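Local coordinates for NADH kinase POS5, mitochondrial (PDB 3AFO), which phosphorylates NADH and NAD(+) at the expense of ATP, with a twofold preference for NADH, supplying the cell with the reductant NADPH, at residues Gly248-Met261 with Arg272-Ile284. Numbering follows the deposited sequence.
Sequences GGSIVSPLVPAILM and RPLILPHSSHIRI
Ile259 and Met261 pair with Leu276 and Leu274 through four backbone hydrogen bonds, forming the antiparallel hairpin of strands 258-266 and 274-277 in the C-terminal domain of this NAD kinase. The bonds are short and nearly straight: Leu276 N donates to Ile259 O over 2.8 Å, and Met261 N reaches Leu274 O at 173°. Packing is tight on the face that carries these four buried residues. Met261 starts out extended, with CG anti to the backbone N (chi1 179°), then bends at its last torsion, which sets CE 3.9 Å from Leu276 CD1 and equally near Ile282 CG2. Ile259 meets Ile282 tip to tip, its CG2 lying 3.8 Å from Ile282 CD1, while its CD1 extends over the turn at Pro277 and His278. Replacing Ile259 with alanine is likely to open a gap beside Ile282 CD1 and take away the methyl that lies against the carbonyls of Pro277 and His278. On the other face, Ile275 CD1 lies 3.8 Å from Leu260 CG and also touches Val252 CG2. The turn end is looser: Pro257 and His278 are partly exposed, and Pro257 CB approaches the His278 ring obliquely. Ile251, Val252, Leu274 and Ile275 pair in parallel with a strand of the second subunit. The contact thus sets a backbone paired by four hydrogen bonds between two apolar faces.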
ATOM      1  N   GLY A 248       5.897   4.713   1.527  1.00 16.64           N
ATOM      2  CA  GLY A 248       5.144   3.477   1.824  1.00 16.08           C
ATOM      3  C   GLY A 248       5.919   2.397   2.564  1.00 15.68           C
ATOM      4  O   GLY A 248       5.429   1.280   2.707  1.00 15.13           O
ATOM      5  N   GLY A 249       7.121   2.716   3.047  1.00 14.75           N
ATOM      6  CA  GLY A 249       7.944   1.738   3.763  1.00 14.73           C
ATOM      7  C   GLY A 249       7.437   1.372   5.154  1.00 14.58           C
ATOM      8  O   GLY A 249       6.605   2.074   5.733  1.00 14.61           O
ATOM      9  N   SER A 250       7.945   0.260   5.679  1.00 14.82           N
ATOM     10  CA  SER A 250       7.633  -0.195   7.032  1.00 15.30           C
ATOM     11  C   SER A 250       8.421   0.596   8.069  1.00 15.66           C
ATOM     12  O   SER A 250       9.471   1.179   7.766  1.00 15.51           O
ATOM     13  CB  SER A 250       7.932  -1.696   7.187  1.00 15.00           C
ATOM     14  OG  SER A 250       7.089  -2.475   6.342  1.00 15.71           O
ATOM     15  N   ILE A 251       7.881   0.633   9.279  1.00 15.92           N
ATOM     16  CA  ILE A 251       8.521   1.314  10.407  1.00 16.16           C
ATOM     17  C   ILE A 251       9.444   0.300  11.058  1.00 16.24           C
ATOM     18  O   ILE A 251       9.009  -0.769  11.472  1.00 16.39           O
ATOM     19  CB  ILE A 251       7.465   1.843  11.428  1.00 16.73           C
ATOM     20  CG1 ILE A 251       6.613   2.949  10.780  1.00 15.28           C
ATOM     21  CG2 ILE A 251       8.147   2.310  12.737  1.00 16.32           C
ATOM     22  CD1 ILE A 251       5.470   3.478  11.655  1.00 16.87           C
ATOM     23  N   VAL A 252      10.733   0.622  11.095  1.00 16.16           N
ATOM     24  CA  VAL A 252      11.734  -0.327  11.541  1.00 16.46           C
ATOM     25  C   VAL A 252      12.393   0.200  12.809  1.00 16.65           C
ATOM     26  O   VAL A 252      12.915   1.313  12.821  1.00 16.33           O
ATOM     27  CB  VAL A 252      12.788  -0.571  10.448  1.00 16.37           C
ATOM     28  CG1 VAL A 252      13.804  -1.624  10.904  1.00 15.83           C
ATOM     29  CG2 VAL A 252      12.101  -1.013   9.140  1.00 17.24           C
ATOM     30  N   SER A 253      12.342  -0.591  13.872  1.00 16.41           N
ATOM     31  CA  SER A 253      12.999  -0.224  15.118  1.00 16.88           C
ATOM     32  C   SER A 253      14.504   0.025  14.912  1.00 17.12           C
ATOM     33  O   SER A 253      15.178  -0.768  14.233  1.00 16.08           O
ATOM     34  CB  SER A 253      12.800  -1.311  16.169  1.00 16.85           C
ATOM     35  OG  SER A 253      13.843  -1.255  17.136  1.00 17.13           O
ATOM     36  N   PRO A 254      15.040   1.106  15.521  1.00 17.66           N
ATOM     37  CA  PRO A 254      16.472   1.416  15.354  1.00 18.38           C
ATOM     38  C   PRO A 254      17.397   0.370  15.969  1.00 18.67           C
ATOM     39  O   PRO A 254      18.616   0.466  15.817  1.00 18.89           O
ATOM     40  CB  PRO A 254      16.629   2.773  16.051  1.00 18.08           C
ATOM     41  CG  PRO A 254      15.489   2.808  17.046  1.00 18.51           C
ATOM     42  CD  PRO A 254      14.350   2.141  16.309  1.00 17.56           C
ATOM     43  N   LEU A 255      16.830  -0.622  16.655  1.00 19.03           N
ATOM     44  CA  LEU A 255      17.631  -1.748  17.160  1.00 19.58           C
ATOM     45  C   LEU A 255      17.784  -2.903  16.166  1.00 19.81           C
ATOM     46  O   LEU A 255      18.530  -3.846  16.420  1.00 19.74           O
ATOM     47  CB  LEU A 255      17.047  -2.280  18.479  1.00 19.94           C
ATOM     48  CG  LEU A 255      17.024  -1.332  19.680  1.00 21.12           C
ATOM     49  CD1 LEU A 255      16.360  -2.045  20.872  1.00 24.41           C
ATOM     50  CD2 LEU A 255      18.428  -0.851  20.017  1.00 21.82           C
ATOM     51  N   VAL A 256      17.073  -2.835  15.041  1.00 19.34           N
ATOM     52  CA  VAL A 256      17.151  -3.880  14.019  1.00 18.18           C
ATOM     53  C   VAL A 256      18.343  -3.568  13.127  1.00 18.58           C
ATOM     54  O   VAL A 256      18.465  -2.429  12.654  1.00 18.25           O
ATOM     55  CB  VAL A 256      15.842  -3.938  13.154  1.00 18.39           C
ATOM     56  CG1 VAL A 256      16.002  -4.896  11.962  1.00 17.01           C
ATOM     57  CG2 VAL A 256      14.645  -4.348  14.009  1.00 16.85           C
ATOM     58  N   PRO A 257      19.237  -4.558  12.902  1.00 18.72           N
ATOM     59  CA  PRO A 257      20.280  -4.329  11.907  1.00 19.16           C
ATOM     60  C   PRO A 257      19.760  -4.664  10.509  1.00 18.67           C
ATOM     61  O   PRO A 257      19.562  -5.827  10.188  1.00 19.75           O
ATOM     62  CB  PRO A 257      21.401  -5.302  12.319  1.00 18.91           C
ATOM     63  CG  PRO A 257      20.848  -6.167  13.407  1.00 19.77           C
ATOM     64  CD  PRO A 257      19.377  -5.880  13.543  1.00 18.79           C
ATOM     65  N   ALA A 258      19.532  -3.642   9.697  1.00 18.56           N
ATOM     66  CA  ALA A 258      18.969  -3.813   8.355  1.00 18.25           C
ATOM     67  C   ALA A 258      19.227  -2.566   7.537  1.00 18.08           C
ATOM     68  O   ALA A 258      19.533  -1.511   8.094  1.00 18.18           O
ATOM     69  CB  ALA A 258      17.466  -4.051   8.446  1.00 17.93           C
ATOM     70  N   ILE A 259      19.121  -2.705   6.219  1.00 17.49           N
ATOM     71  CA  ILE A 259      19.102  -1.580   5.310  1.00 17.37           C
ATOM     72  C   ILE A 259      17.771  -1.652   4.590  1.00 17.17           C
ATOM     73  O   ILE A 259      17.408  -2.713   4.068  1.00 17.45           O
ATOM     74  CB  ILE A 259      20.238  -1.663   4.254  1.00 17.48           C
ATOM     75  CG1 ILE A 259      21.609  -1.743   4.942  1.00 17.97           C
ATOM     76  CG2 ILE A 259      20.141  -0.473   3.261  1.00 17.86           C
ATOM     77  CD1 ILE A 259      22.796  -2.008   3.986  1.00 17.86           C
ATOM     78  N   LEU A 260      17.050  -0.537   4.549  1.00 16.49           N
ATOM     79  CA  LEU A 260      15.798  -0.474   3.791  1.00 16.16           C
ATOM     80  C   LEU A 260      16.079  -0.083   2.358  1.00 15.69           C
ATOM     81  O   LEU A 260      16.878   0.819   2.106  1.00 16.13           O
ATOM     82  CB  LEU A 260      14.821   0.551   4.402  1.00 15.93           C
ATOM     83  CG  LEU A 260      14.108   0.168   5.709  1.00 16.87           C
ATOM     84  CD1 LEU A 260      15.010   0.343   6.944  1.00 17.35           C
ATOM     85  CD2 LEU A 260      12.833   0.984   5.881  1.00 16.74           C
ATOM     86  N   MET A 261      15.419  -0.759   1.424  1.00 15.00           N
ATOM     87  CA  MET A 261      15.392  -0.336   0.029  1.00 15.30           C
ATOM     88  C   MET A 261      13.946  -0.043  -0.347  1.00 14.85           C
ATOM     89  O   MET A 261      13.131  -0.962  -0.443  1.00 14.68           O
ATOM     90  CB  MET A 261      15.978  -1.412  -0.893  1.00 15.15           C
ATOM     91  CG  MET A 261      15.957  -1.027  -2.375  1.00 16.50           C
ATOM     92  SD  MET A 261      16.724  -2.300  -3.389  1.00 19.39           S
ATOM     93  CE  MET A 261      18.457  -2.099  -2.936  1.00 16.00           C
ATOM     94  N   ARG A 272       7.494  -4.070  -4.039  1.00 14.73           N
ATOM     95  CA  ARG A 272       7.213  -4.037  -2.608  1.00 14.06           C
ATOM     96  C   ARG A 272       8.512  -3.641  -1.905  1.00 14.04           C
ATOM     97  O   ARG A 272       9.570  -4.136  -2.278  1.00 14.22           O
ATOM     98  CB  ARG A 272       6.770  -5.441  -2.138  1.00 14.17           C
ATOM     99  CG  ARG A 272       6.227  -5.526  -0.689  1.00 12.88           C
ATOM    100  CD  ARG A 272       4.900  -4.768  -0.517  1.00 13.45           C
ATOM    101  NE  ARG A 272       3.786  -5.354  -1.280  1.00 15.04           N
ATOM    102  CZ  ARG A 272       2.995  -6.335  -0.832  1.00 16.10           C
ATOM    103  NH1 ARG A 272       3.198  -6.868   0.365  1.00 12.75           N
ATOM    104  NH2 ARG A 272       1.992  -6.793  -1.581  1.00 16.59           N
ATOM    105  N   PRO A 273       8.446  -2.766  -0.879  1.00 14.25           N
ATOM    106  CA  PRO A 273       9.684  -2.365  -0.192  1.00 14.79           C
ATOM    107  C   PRO A 273      10.457  -3.568   0.352  1.00 14.86           C
ATOM    108  O   PRO A 273       9.843  -4.558   0.775  1.00 14.97           O
ATOM    109  CB  PRO A 273       9.176  -1.480   0.960  1.00 14.59           C
ATOM    110  CG  PRO A 273       7.857  -0.950   0.474  1.00 15.40           C
ATOM    111  CD  PRO A 273       7.258  -2.109  -0.297  1.00 14.45           C
ATOM    112  N   LEU A 274      11.787  -3.494   0.306  1.00 14.67           N
ATOM    113  CA  LEU A 274      12.649  -4.599   0.748  1.00 15.47           C
ATOM    114  C   LEU A 274      13.385  -4.249   2.031  1.00 15.64           C
ATOM    115  O   LEU A 274      13.764  -3.089   2.239  1.00 15.06           O
ATOM    116  CB  LEU A 274      13.702  -4.936  -0.327  1.00 15.18           C
ATOM    117  CG  LEU A 274      13.263  -5.402  -1.718  1.00 17.22           C
ATOM    118  CD1 LEU A 274      14.516  -5.684  -2.578  1.00 17.63           C
ATOM    119  CD2 LEU A 274      12.312  -6.631  -1.677  1.00 17.69           C
ATOM    120  N   ILE A 275      13.609  -5.259   2.867  1.00 16.33           N
ATOM    121  CA  ILE A 275      14.424  -5.103   4.070  1.00 16.85           C
ATOM    122  C   ILE A 275      15.617  -6.045   3.916  1.00 17.19           C
ATOM    123  O   ILE A 275      15.454  -7.270   3.813  1.00 16.50           O
ATOM    124  CB  ILE A 275      13.647  -5.442   5.374  1.00 17.18           C
ATOM    125  CG1 ILE A 275      12.277  -4.701   5.462  1.00 17.65           C
ATOM    126  CG2 ILE A 275      14.524  -5.199   6.613  1.00 16.24           C
ATOM    127  CD1 ILE A 275      12.359  -3.195   5.670  1.00 19.08           C
ATOM    128  N   LEU A 276      16.808  -5.461   3.862  1.00 17.79           N
ATOM    129  CA  LEU A 276      18.030  -6.206   3.548  1.00 18.32           C
ATOM    130  C   LEU A 276      18.908  -6.325   4.787  1.00 18.98           C
ATOM    131  O   LEU A 276      18.790  -5.499   5.690  1.00 18.65           O
ATOM    132  CB  LEU A 276      18.790  -5.494   2.417  1.00 18.57           C
ATOM    133  CG  LEU A 276      18.006  -5.099   1.163  1.00 19.66           C
ATOM    134  CD1 LEU A 276      18.902  -4.281   0.209  1.00 19.97           C
ATOM    135  CD2 LEU A 276      17.439  -6.327   0.447  1.00 21.08           C
ATOM    136  N   PRO A 277      19.781  -7.361   4.843  1.00 19.74           N
ATOM    137  CA  PRO A 277      20.747  -7.533   5.918  1.00 20.33           C
ATOM    138  C   PRO A 277      21.678  -6.337   6.032  1.00 20.65           C
ATOM    139  O   PRO A 277      22.011  -5.715   5.012  1.00 20.29           O
ATOM    140  CB  PRO A 277      21.575  -8.735   5.445  1.00 21.43           C
ATOM    141  CG  PRO A 277      20.727  -9.436   4.518  1.00 20.76           C
ATOM    142  CD  PRO A 277      19.947  -8.400   3.813  1.00 19.92           C
ATOM    143  N   HIS A 278      22.124  -6.032   7.247  1.00 20.30           N
ATOM    144  CA  HIS A 278      23.069  -4.934   7.451  1.00 21.32           C
ATOM    145  C   HIS A 278      24.393  -5.196   6.724  1.00 20.82           C
ATOM    146  O   HIS A 278      25.113  -4.264   6.386  1.00 20.54           O
ATOM    147  CB  HIS A 278      23.305  -4.678   8.949  1.00 21.78           C
ATOM    148  CG  HIS A 278      24.276  -5.623   9.573  1.00 24.81           C
ATOM    149  ND1 HIS A 278      25.602  -5.294   9.783  1.00 28.83           N
ATOM    150  CD2 HIS A 278      24.131  -6.902   9.995  1.00 27.16           C
ATOM    151  CE1 HIS A 278      26.226  -6.328  10.325  1.00 28.40           C
ATOM    152  NE2 HIS A 278      25.355  -7.314  10.467  1.00 28.91           N
ATOM    153  N   SER A 279      24.671  -6.474   6.459  1.00 20.71           N
ATOM    154  CA  SER A 279      25.887  -6.930   5.781  1.00 21.54           C
ATOM    155  C   SER A 279      25.884  -6.742   4.259  1.00 21.65           C
ATOM    156  O   SER A 279      26.903  -6.990   3.597  1.00 22.04           O
ATOM    157  CB  SER A 279      26.115  -8.409   6.114  1.00 21.71           C
ATOM    158  OG  SER A 279      24.960  -9.194   5.769  1.00 22.58           O
ATOM    159  N   SER A 280      24.749  -6.309   3.705  1.00 21.53           N
ATOM    160  CA  SER A 280      24.546  -6.201   2.248  1.00 21.61           C
ATOM    161  C   SER A 280      25.486  -5.230   1.542  1.00 21.53           C
ATOM    162  O   SER A 280      25.893  -4.238   2.117  1.00 21.56           O
ATOM    163  CB  SER A 280      23.114  -5.762   1.945  1.00 21.57           C
ATOM    164  OG  SER A 280      22.198  -6.759   2.325  1.00 21.36           O
ATOM    165  N   HIS A 281      25.787  -5.534   0.282  1.00 21.46           N
ATOM    166  CA  HIS A 281      26.577  -4.687  -0.594  1.00 21.95           C
ATOM    167  C   HIS A 281      25.623  -4.267  -1.706  1.00 21.53           C
ATOM    168  O   HIS A 281      25.092  -5.111  -2.439  1.00 21.78           O
ATOM    169  CB  HIS A 281      27.754  -5.503  -1.151  1.00 22.82           C
ATOM    170  CG  HIS A 281      28.600  -4.767  -2.143  1.00 24.82           C
ATOM    171  ND1 HIS A 281      28.309  -4.738  -3.492  1.00 26.96           N
ATOM    172  CD2 HIS A 281      29.736  -4.042  -1.986  1.00 27.61           C
ATOM    173  CE1 HIS A 281      29.227  -4.022  -4.122  1.00 27.73           C
ATOM    174  NE2 HIS A 281      30.106  -3.590  -3.231  1.00 26.35           N
ATOM    175  N   ILE A 282      25.367  -2.973  -1.808  1.00 20.80           N
ATOM    176  CA  ILE A 282      24.378  -2.469  -2.748  1.00 20.38           C
ATOM    177  C   ILE A 282      25.070  -1.584  -3.759  1.00 20.44           C
ATOM    178  O   ILE A 282      25.829  -0.683  -3.385  1.00 20.42           O
ATOM    179  CB  ILE A 282      23.257  -1.662  -2.039  1.00 20.20           C
ATOM    180  CG1 ILE A 282      22.581  -2.530  -0.960  1.00 20.66           C
ATOM    181  CG2 ILE A 282      22.221  -1.151  -3.074  1.00 19.58           C
ATOM    182  CD1 ILE A 282      21.646  -1.783  -0.001  1.00 19.18           C
ATOM    183  N   ARG A 283      24.826  -1.863  -5.033  1.00 20.16           N
ATOM    184  CA  ARG A 283      25.310  -1.016  -6.108  1.00 21.07           C
ATOM    185  C   ARG A 283      24.135  -0.600  -6.973  1.00 21.04           C
ATOM    186  O   ARG A 283      23.321  -1.451  -7.378  1.00 21.04           O
ATOM    187  CB  ARG A 283      26.378  -1.749  -6.949  1.00 21.24           C
ATOM    188  CG  ARG A 283      26.878  -0.953  -8.164  1.00 23.22           C
ATOM    189  CD  ARG A 283      28.037  -1.665  -8.857  1.00 24.94           C
ATOM    190  NE  ARG A 283      27.640  -2.917  -9.496  1.00 26.36           N
ATOM    191  CZ  ARG A 283      27.412  -3.053 -10.798  1.00 27.21           C
ATOM    192  NH1 ARG A 283      27.532  -2.009 -11.614  1.00 27.60           N
ATOM    193  NH2 ARG A 283      27.065  -4.233 -11.291  1.00 26.92           N
ATOM    194  N   ILE A 284      24.049   0.705  -7.240  1.00 21.04           N
ATOM    195  CA  ILE A 284      23.032   1.259  -8.135  1.00 21.11           C
ATOM    196  C   ILE A 284      23.681   2.070  -9.271  1.00 21.78           C
ATOM    197  O   ILE A 284      24.387   3.044  -9.022  1.00 21.65           O
ATOM    198  CB  ILE A 284      21.967   2.100  -7.369  1.00 20.93           C
ATOM    199  CG1 ILE A 284      21.295   1.250  -6.275  1.00 19.90           C
ATOM    200  CG2 ILE A 284      20.931   2.688  -8.355  1.00 20.64           C
ATOM    201  CD1 ILE A 284      20.239   1.995  -5.439  1.00 20.30           C
TER
HETATM  202  O   HOH W   1      20.998  -7.686   9.209  1.00 21.78           O